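Local coordinates for GCN5-related N-acetyltransferase (PDB 3TT2), which probably transfers an acyl group, likely acetyl from acetyl-coenzyme A, to an amine, as a member of the GCN5-related N-acetyltransferase (GNAT) superfamily, at residues A[176-181]-A[221-226]; A[236-241]-A[250-255]. All coordinates share one frame; numbering follows the deposited sequence.

Contact 1: residues A[176-181]-A[221-226]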
ATOM      1  N   ARG A 176     -13.306   7.579 -20.781  1.00 53.07           N
ATOM      2  CA  ARG A 176     -14.686   7.534 -20.328  1.00 46.52           C
ATOM      3  C   ARG A 176     -14.677   7.580 -18.837  1.00 53.90           C
ATOM      4  O   ARG A 176     -14.057   6.754 -18.194  1.00 65.77           O
ATOM      5  CB  ARG A 176     -15.381   6.252 -20.772  1.00 47.82           C
ATOM      6  CG  ARG A 176     -16.798   6.082 -20.224  1.00 52.05           C
ATOM      7  CD  ARG A 176     -17.364   4.739 -20.613  1.00 50.84           C
ATOM      8  NE  ARG A 176     -18.675   4.452 -20.034  1.00 57.14           N
ATOM      9  CZ  ARG A 176     -19.836   4.585 -20.686  1.00 66.57           C
ATOM     10  NH1 ARG A 176     -19.868   5.041 -21.937  1.00 57.78           N
ATOM     11  NH2 ARG A 176     -20.978   4.267 -20.083  1.00 70.34           N
ATOM     12  N   THR A 177     -15.361   8.565 -18.284  1.00 56.51           N
ATOM     13  CA  THR A 177     -15.512   8.673 -16.854  1.00 51.62           C
ATOM     14  C   THR A 177     -16.473   7.575 -16.428  1.00 53.97           C
ATOM     15  O   THR A 177     -17.504   7.359 -17.078  1.00 56.93           O
ATOM     16  CB  THR A 177     -16.082  10.057 -16.497  1.00 48.47           C
ATOM     17  OG1 THR A 177     -15.153  11.070 -16.909  1.00 47.84           O
ATOM     18  CG2 THR A 177     -16.351  10.158 -15.011  1.00 44.01           C
ATOM     19  N   PHE A 178     -16.123   6.879 -15.353  1.00 52.16           N
ATOM     20  CA  PHE A 178     -16.956   5.824 -14.810  1.00 54.89           C
ATOM     21  C   PHE A 178     -18.367   6.334 -14.527  1.00 65.96           C
ATOM     22  O   PHE A 178     -18.542   7.344 -13.849  1.00 75.46           O
ATOM     23  CB  PHE A 178     -16.338   5.340 -13.514  1.00 46.71           C
ATOM     24  CG  PHE A 178     -17.157   4.312 -12.792  1.00 53.54           C
ATOM     25  CD1 PHE A 178     -17.094   2.972 -13.157  1.00 59.21           C
ATOM     26  CD2 PHE A 178     -17.966   4.671 -11.729  1.00 55.19           C
ATOM     27  CE1 PHE A 178     -17.836   2.005 -12.476  1.00 64.12           C
ATOM     28  CE2 PHE A 178     -18.712   3.716 -11.048  1.00 61.16           C
ATOM     29  CZ  PHE A 178     -18.645   2.381 -11.421  1.00 64.13           C
ATOM     30  N   VAL A 179     -19.372   5.628 -15.028  1.00 54.77           N
ATOM     31  CA  VAL A 179     -20.755   6.022 -14.795  1.00 62.45           C
ATOM     32  C   VAL A 179     -21.473   5.046 -13.869  1.00 62.89           C
ATOM     33  O   VAL A 179     -21.861   3.969 -14.291  1.00 67.48           O
ATOM     34  CB  VAL A 179     -21.521   6.031 -16.131  1.00 65.23           C
ATOM     35  CG1 VAL A 179     -23.015   6.283 -15.910  1.00 61.41           C
ATOM     36  CG2 VAL A 179     -20.906   7.043 -17.077  1.00 60.76           C
ATOM     37  N   PRO A 180     -21.707   5.443 -12.620  1.00 64.50           N
ATOM     38  CA  PRO A 180     -22.363   4.549 -11.651  1.00 61.03           C
ATOM     39  C   PRO A 180     -23.711   4.070 -12.158  1.00 66.16           C
ATOM     40  O   PRO A 180     -24.397   4.823 -12.848  1.00 73.89           O
ATOM     41  CB  PRO A 180     -22.568   5.442 -10.436  1.00 59.19           C
ATOM     42  CG  PRO A 180     -21.489   6.524 -10.562  1.00 58.78           C
ATOM     43  CD  PRO A 180     -21.319   6.741 -12.039  1.00 61.22           C
ATOM     44  N   GLY A 181     -24.073   2.831 -11.839  1.00 60.90           N
ATOM     45  CA  GLY A 181     -25.356   2.287 -12.247  1.00 64.48           C
ATOM     46  C   GLY A 181     -25.288   1.699 -13.631  1.00 72.35           C
ATOM     47  O   GLY A 181     -26.242   1.104 -14.123  1.00 82.42           O
ATOM     48  N   GLU A 221     -15.657  10.963 -10.802  1.00 63.83           N
ATOM     49  CA  GLU A 221     -14.859  11.912 -11.570  1.00 66.12           C
ATOM     50  C   GLU A 221     -13.426  11.383 -11.751  1.00 60.85           C
ATOM     51  O   GLU A 221     -12.791  11.603 -12.787  1.00 61.02           O
ATOM     52  CB  GLU A 221     -14.825  13.238 -10.806  1.00 85.05           C
ATOM     53  CG  GLU A 221     -15.091  14.532 -11.589  1.00 99.65           C
ATOM     54  CD  GLU A 221     -14.991  15.788 -10.688  1.00114.47           C
ATOM     55  OE1 GLU A 221     -16.038  16.249 -10.173  1.00120.77           O
ATOM     56  OE2 GLU A 221     -13.867  16.314 -10.488  1.00112.94           O
ATOM     57  N   LEU A 222     -12.941  10.684 -10.723  1.00 56.36           N
ATOM     58  CA  LEU A 222     -11.581  10.142 -10.653  1.00 48.71           C
ATOM     59  C   LEU A 222     -11.444   8.661 -11.102  1.00 63.73           C
ATOM     60  O   LEU A 222     -10.352   8.070 -11.018  1.00 59.04           O
ATOM     61  CB  LEU A 222     -11.061  10.284  -9.217  1.00 49.54           C
ATOM     62  CG  LEU A 222     -11.020  11.644  -8.496  1.00 54.29           C
ATOM     63  CD1 LEU A 222     -10.567  11.459  -7.056  1.00 53.16           C
ATOM     64  CD2 LEU A 222     -10.108  12.614  -9.211  1.00 54.52           C
ATOM     65  N   TRP A 223     -12.537   8.046 -11.547  1.00 56.27           N
ATOM     66  CA  TRP A 223     -12.429   6.726 -12.141  1.00 54.54           C
ATOM     67  C   TRP A 223     -12.498   6.808 -13.657  1.00 53.68           C
ATOM     68  O   TRP A 223     -13.567   6.986 -14.240  1.00 52.80           O
ATOM     69  CB  TRP A 223     -13.548   5.829 -11.642  1.00 53.78           C
ATOM     70  CG  TRP A 223     -13.252   5.237 -10.348  1.00 58.46           C
ATOM     71  CD1 TRP A 223     -12.436   5.743  -9.382  1.00 62.73           C
ATOM     72  CD2 TRP A 223     -13.732   3.986  -9.859  1.00 63.46           C
ATOM     73  NE1 TRP A 223     -12.392   4.886  -8.308  1.00 63.03           N
ATOM     74  CE2 TRP A 223     -13.176   3.797  -8.579  1.00 60.99           C
ATOM     75  CE3 TRP A 223     -14.585   3.006 -10.376  1.00 71.04           C
ATOM     76  CZ2 TRP A 223     -13.448   2.670  -7.806  1.00 63.87           C
ATOM     77  CZ3 TRP A 223     -14.855   1.884  -9.609  1.00 68.16           C
ATOM     78  CH2 TRP A 223     -14.287   1.727  -8.339  1.00 66.96           C
ATOM     79  N   LEU A 224     -11.359   6.599 -14.299  1.00 53.53           N
ATOM     80  CA  LEU A 224     -11.289   6.701 -15.745  1.00 56.41           C
ATOM     81  C   LEU A 224     -11.127   5.346 -16.384  1.00 63.67           C
ATOM     82  O   LEU A 224     -10.434   4.469 -15.867  1.00 69.06           O
ATOM     83  CB  LEU A 224     -10.144   7.599 -16.184  1.00 51.54           C
ATOM     84  CG  LEU A 224     -10.205   9.024 -15.664  1.00 54.63           C
ATOM     85  CD1 LEU A 224      -9.086   9.753 -16.327  1.00 63.29           C
ATOM     86  CD2 LEU A 224     -11.503   9.660 -16.023  1.00 56.94           C
ATOM     87  N   LEU A 225     -11.787   5.193 -17.521  1.00 55.36           N
ATOM     88  CA  LEU A 225     -11.748   3.977 -18.287  1.00 45.41           C
ATOM     89  C   LEU A 225     -11.245   4.338 -19.681  1.00 52.68           C
ATOM     90  O   LEU A 225     -11.741   5.278 -20.293  1.00 57.00           O
ATOM     91  CB  LEU A 225     -13.156   3.404 -18.390  1.00 37.74           C
ATOM     92  CG  LEU A 225     -14.015   3.337 -17.125  1.00 50.40           C
ATOM     93  CD1 LEU A 225     -15.340   2.639 -17.420  1.00 53.62           C
ATOM     94  CD2 LEU A 225     -13.292   2.637 -16.002  1.00 42.78           C
ATOM     95  N   ALA A 226     -10.241   3.622 -20.175  1.00 51.63           N
ATOM     96  CA  ALA A 226      -9.923   3.708 -21.586  1.00 49.03           C
ATOM     97  C   ALA A 226     -10.895   2.792 -22.325  1.00 52.73           C
ATOM     98  O   ALA A 226     -11.046   1.609 -22.000  1.00 57.92           O
ATOM     99  CB  ALA A 226      -8.497   3.333 -21.851  1.00 44.22           C
TER

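Contact 2: residues A[236-241]-A[250-255]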
ATOM      1  N   GLY A 236      -8.851  -0.479 -20.512  1.00 57.18           N
ATOM      2  CA  GLY A 236      -7.910   0.024 -19.523  1.00 51.33           C
ATOM      3  C   GLY A 236      -8.628   0.787 -18.437  1.00 54.83           C
ATOM      4  O   GLY A 236      -9.737   1.237 -18.658  1.00 64.34           O
ATOM      5  N   THR A 237      -8.015   0.923 -17.263  1.00 55.60           N
ATOM      6  CA  THR A 237      -8.620   1.665 -16.156  1.00 55.75           C
ATOM      7  C   THR A 237      -7.556   2.407 -15.381  1.00 60.70           C
ATOM      8  O   THR A 237      -6.411   1.959 -15.287  1.00 63.87           O
ATOM      9  CB  THR A 237      -9.352   0.748 -15.141  1.00 58.89           C
ATOM     10  OG1 THR A 237      -8.401  -0.117 -14.511  1.00 66.01           O
ATOM     11  CG2 THR A 237     -10.466  -0.085 -15.806  1.00 57.40           C
ATOM     12  N   CYS A 238      -7.938   3.569 -14.864  1.00 54.66           N
ATOM     13  CA  CYS A 238      -7.177   4.215 -13.835  1.00 48.73           C
ATOM     14  C   CYS A 238      -8.166   4.660 -12.778  1.00 54.09           C
ATOM     15  O   CYS A 238      -8.938   5.590 -13.001  1.00 56.29           O
ATOM     16  CB  CYS A 238      -6.488   5.433 -14.427  1.00 48.66           C
ATOM     17  SG  CYS A 238      -5.219   6.179 -13.417  1.00 55.34           S
ATOM     18  N   LEU A 239      -8.107   4.056 -11.598  1.00 55.77           N
ATOM     19  CA  LEU A 239      -9.090   4.382 -10.599  1.00 50.47           C
ATOM     20  C   LEU A 239      -8.414   5.141  -9.480  1.00 55.11           C
ATOM     21  O   LEU A 239      -7.714   4.577  -8.632  1.00 57.26           O
ATOM     22  CB  LEU A 239      -9.748   3.109 -10.096  1.00 56.80           C
ATOM     23  CG  LEU A 239     -10.099   2.096 -11.195  1.00 61.28           C
ATOM     24  CD1 LEU A 239     -10.686   0.815 -10.630  1.00 58.85           C
ATOM     25  CD2 LEU A 239     -11.056   2.698 -12.232  1.00 62.88           C
ATOM     26  N   GLY A 240      -8.694   6.440  -9.458  1.00 54.47           N
ATOM     27  CA  GLY A 240      -8.140   7.327  -8.464  1.00 48.64           C
ATOM     28  C   GLY A 240      -9.127   7.524  -7.340  1.00 57.31           C
ATOM     29  O   GLY A 240     -10.327   7.224  -7.449  1.00 64.23           O
ATOM     30  N   GLN A 241      -8.603   8.015  -6.234  1.00 54.72           N
ATOM     31  CA  GLN A 241      -9.434   8.414  -5.121  1.00 60.54           C
ATOM     32  C   GLN A 241      -8.805   9.642  -4.490  1.00 52.65           C
ATOM     33  O   GLN A 241      -7.648   9.954  -4.755  1.00 54.89           O
ATOM     34  CB  GLN A 241      -9.529   7.282  -4.109  1.00 66.02           C
ATOM     35  CG  GLN A 241      -8.188   6.892  -3.584  1.00 74.93           C
ATOM     36  CD  GLN A 241      -8.255   5.774  -2.589  1.00 81.91           C
ATOM     37  OE1 GLN A 241      -8.337   4.601  -2.957  1.00 79.12           O
ATOM     38  NE2 GLN A 241      -8.210   6.127  -1.310  1.00 87.96           N
ATOM     39  N   GLY A 250      -5.007   3.750  -7.034  1.00 66.79           N
ATOM     40  CA  GLY A 250      -4.802   2.352  -6.741  1.00 76.35           C
ATOM     41  C   GLY A 250      -4.229   1.597  -7.920  1.00 89.83           C
ATOM     42  O   GLY A 250      -3.132   1.039  -7.837  1.00 97.31           O
ATOM     43  N   SER A 251      -4.935   1.607  -9.044  1.00 93.88           N
ATOM     44  CA  SER A 251      -4.482   0.796 -10.167  1.00 89.78           C
ATOM     45  C   SER A 251      -4.623   1.484 -11.512  1.00 77.14           C
ATOM     46  O   SER A 251      -5.725   1.853 -11.916  1.00 83.02           O
ATOM     47  CB  SER A 251      -5.233  -0.544 -10.175  1.00 88.96           C
ATOM     48  OG  SER A 251      -6.632  -0.363 -10.377  1.00 87.33           O
ATOM     49  N   VAL A 252      -3.516   1.617 -12.221  1.00 56.75           N
ATOM     50  CA  VAL A 252      -3.603   1.937 -13.631  1.00 57.83           C
ATOM     51  C   VAL A 252      -3.216   0.676 -14.402  1.00 59.25           C
ATOM     52  O   VAL A 252      -2.286  -0.020 -14.019  1.00 69.85           O
ATOM     53  CB  VAL A 252      -2.699   3.105 -14.000  1.00 57.61           C
ATOM     54  CG1 VAL A 252      -1.251   2.827 -13.559  1.00 60.98           C
ATOM     55  CG2 VAL A 252      -2.797   3.386 -15.490  1.00 44.23           C
ATOM     56  N   GLY A 253      -3.959   0.328 -15.445  1.00 58.78           N
ATOM     57  CA  GLY A 253      -3.631  -0.884 -16.177  1.00 61.87           C
ATOM     58  C   GLY A 253      -4.364  -1.133 -17.477  1.00 62.45           C
ATOM     59  O   GLY A 253      -5.479  -0.675 -17.678  1.00 71.69           O
ATOM     60  N   VAL A 254      -3.746  -1.913 -18.353  1.00 55.07           N
ATOM     61  CA  VAL A 254      -4.314  -2.157 -19.662  1.00 45.09           C
ATOM     62  C   VAL A 254      -4.491  -3.645 -19.843  1.00 53.87           C
ATOM     63  O   VAL A 254      -3.630  -4.412 -19.449  1.00 65.21           O
ATOM     64  CB  VAL A 254      -3.428  -1.544 -20.769  1.00 42.02           C
ATOM     65  CG1 VAL A 254      -4.066  -1.716 -22.121  1.00 44.62           C
ATOM     66  CG2 VAL A 254      -3.220  -0.069 -20.504  1.00 37.81           C
ATOM     67  N   ARG A 255      -5.626  -4.060 -20.405  1.00 58.29           N
ATOM     68  CA  ARG A 255      -5.856  -5.467 -20.740  1.00 56.98           C
ATOM     69  C   ARG A 255      -4.888  -5.892 -21.832  1.00 62.73           C
ATOM     70  O   ARG A 255      -4.522  -5.081 -22.674  1.00 67.54           O
ATOM     71  CB  ARG A 255      -7.314  -5.673 -21.135  1.00 60.52           C
ATOM     72  CG  ARG A 255      -8.207  -5.760 -19.911  1.00 65.01           C
ATOM     73  CD  ARG A 255      -9.628  -5.387 -20.157  1.00 63.94           C
ATOM     74  NE  ARG A 255     -10.250  -6.301 -21.096  1.00 75.48           N
ATOM     75  CZ  ARG A 255     -11.538  -6.619 -21.076  1.00 79.71           C
ATOM     76  NH1 ARG A 255     -12.325  -6.101 -20.138  1.00 79.32           N
ATOM     77  NH2 ARG A 255     -12.033  -7.455 -21.988  1.00 76.26           N
TER

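Contact 1: residues A[176-181]-A[221-226]
R176 and L225 form the antiparallel pairing of the first two strands, 173-177 and 223-228, of the second GNAT-like unit. Two backbone bonds close this hydrogen-bonded pair: R176 N reaches L225 O at 2.8 Å, and L225 N returns to R176 O at the same distance. T177 and L224 come next as a non-hydrogen-bonded pair, with T177 OG1 4.0 Å from L224 CD2 where the two side chains cross. One residue on, strand 173-177 has ended, yet F178 N still donates to W223 O at 2.8 Å in a fairly straight bond (163° at the hydrogen).

The aromatic pair sits beside that last bond. F178 holds CG anti to its backbone N (chi1 176°), and its side chain runs alongside that of W223, both pointing the same way. The indole meets the phenyl edge-to-face: W223 CE3 stands over the middle of the F178 ring, 3.7 Å from F178 CD1, with the two planes at 66°. T187 of helix 184-194 also touches F178, while L239 of the next strand touches W223. L225 places its CB and CG against R176 O on the same sheet face as the R176 side chain, whose guanidinium end turns away to a salt bridge with D183. On the face of T177 and L224, L224 packs on V271 of helix 263-278.

Backbone hydrogen bonds thus join the strand edge, and the F178 N to W223 O bond and the T-shaped aromatic pair together extend the association past the end of strand 173-177, into the turn that leads to helix 184-194.

Contact 2: residues A[236-241]-A[250-255]
C238 turns its SG anti to the backbone N (chi1 -167°), and V252 sets CG2 likewise anti to its own N, with CG1 between N and the carbonyl carbon (chi1 54°). The two side chains share one face of the sheet, and the C238 torsion puts SG 4.0 Å from V252 CB. The meeting is a light one, a sulfur against a branched carbon, and the same sulfur-bearing side chain also packs on L267, L268 and V271 of helix 263-278. The rotation of V252 serves a different neighbour, placing CG2 3.9 Å from T237 O.

Most of the hold is in the main chain. T237 and G253 make the firm hydrogen-bonded pair: T237 N donates to G253 O at 3.0 Å, and G253 N donates back to T237 O at 2.9 Å. G236 with V254, and C238 with V252, are the flanking non-hydrogen-bonded pairs, in which alpha carbons approach carbonyl oxygens, as C238 CA does S251 O at 3.4 Å. Toward G250 the pairing becomes looser: L239 N to S251 O and G250 N to L239 O are both long at 3.3 Å.

T237 and L239 occupy the other face, covered there by V191 of helix 184-194, and L239 CD1 comes within 4.2 Å of S251 OG. The sheet is therefore sandwiched here between two helices.

The strands run at 167° to one another, as the arms of a beta hairpin. In the GNAT fold this hairpin corresponds to the third and fourth strands, the latter passing into the loop that in relatives binds the coenzyme A pyrophosphate; a sulfate near V254, probably from the crystallisation liquor, would fit an anion site there.

Contact 1 closes before contact 2 opens along the chain, and their centres lie 10 Å apart in one beta sheet. Strand 223-228, the second partner of contact 1, is followed directly by strand 233-243, the first partner of contact 2, and the two are neighbours: L222 O with G240 N and L224 O with C238 N are probable hydrogen bonds, each 2.8 Å. The four strands thus run in the order 173-177, 223-228, 233-243, 246-254, each antiparallel to the next, from the outermost strand inward. Helices 184-194 and 263-278 pack on both contacts, giving the helix-covered sheet of a GNAT domain; if coenzyme A binds as in relatives, its site would lie at the contact 2 end.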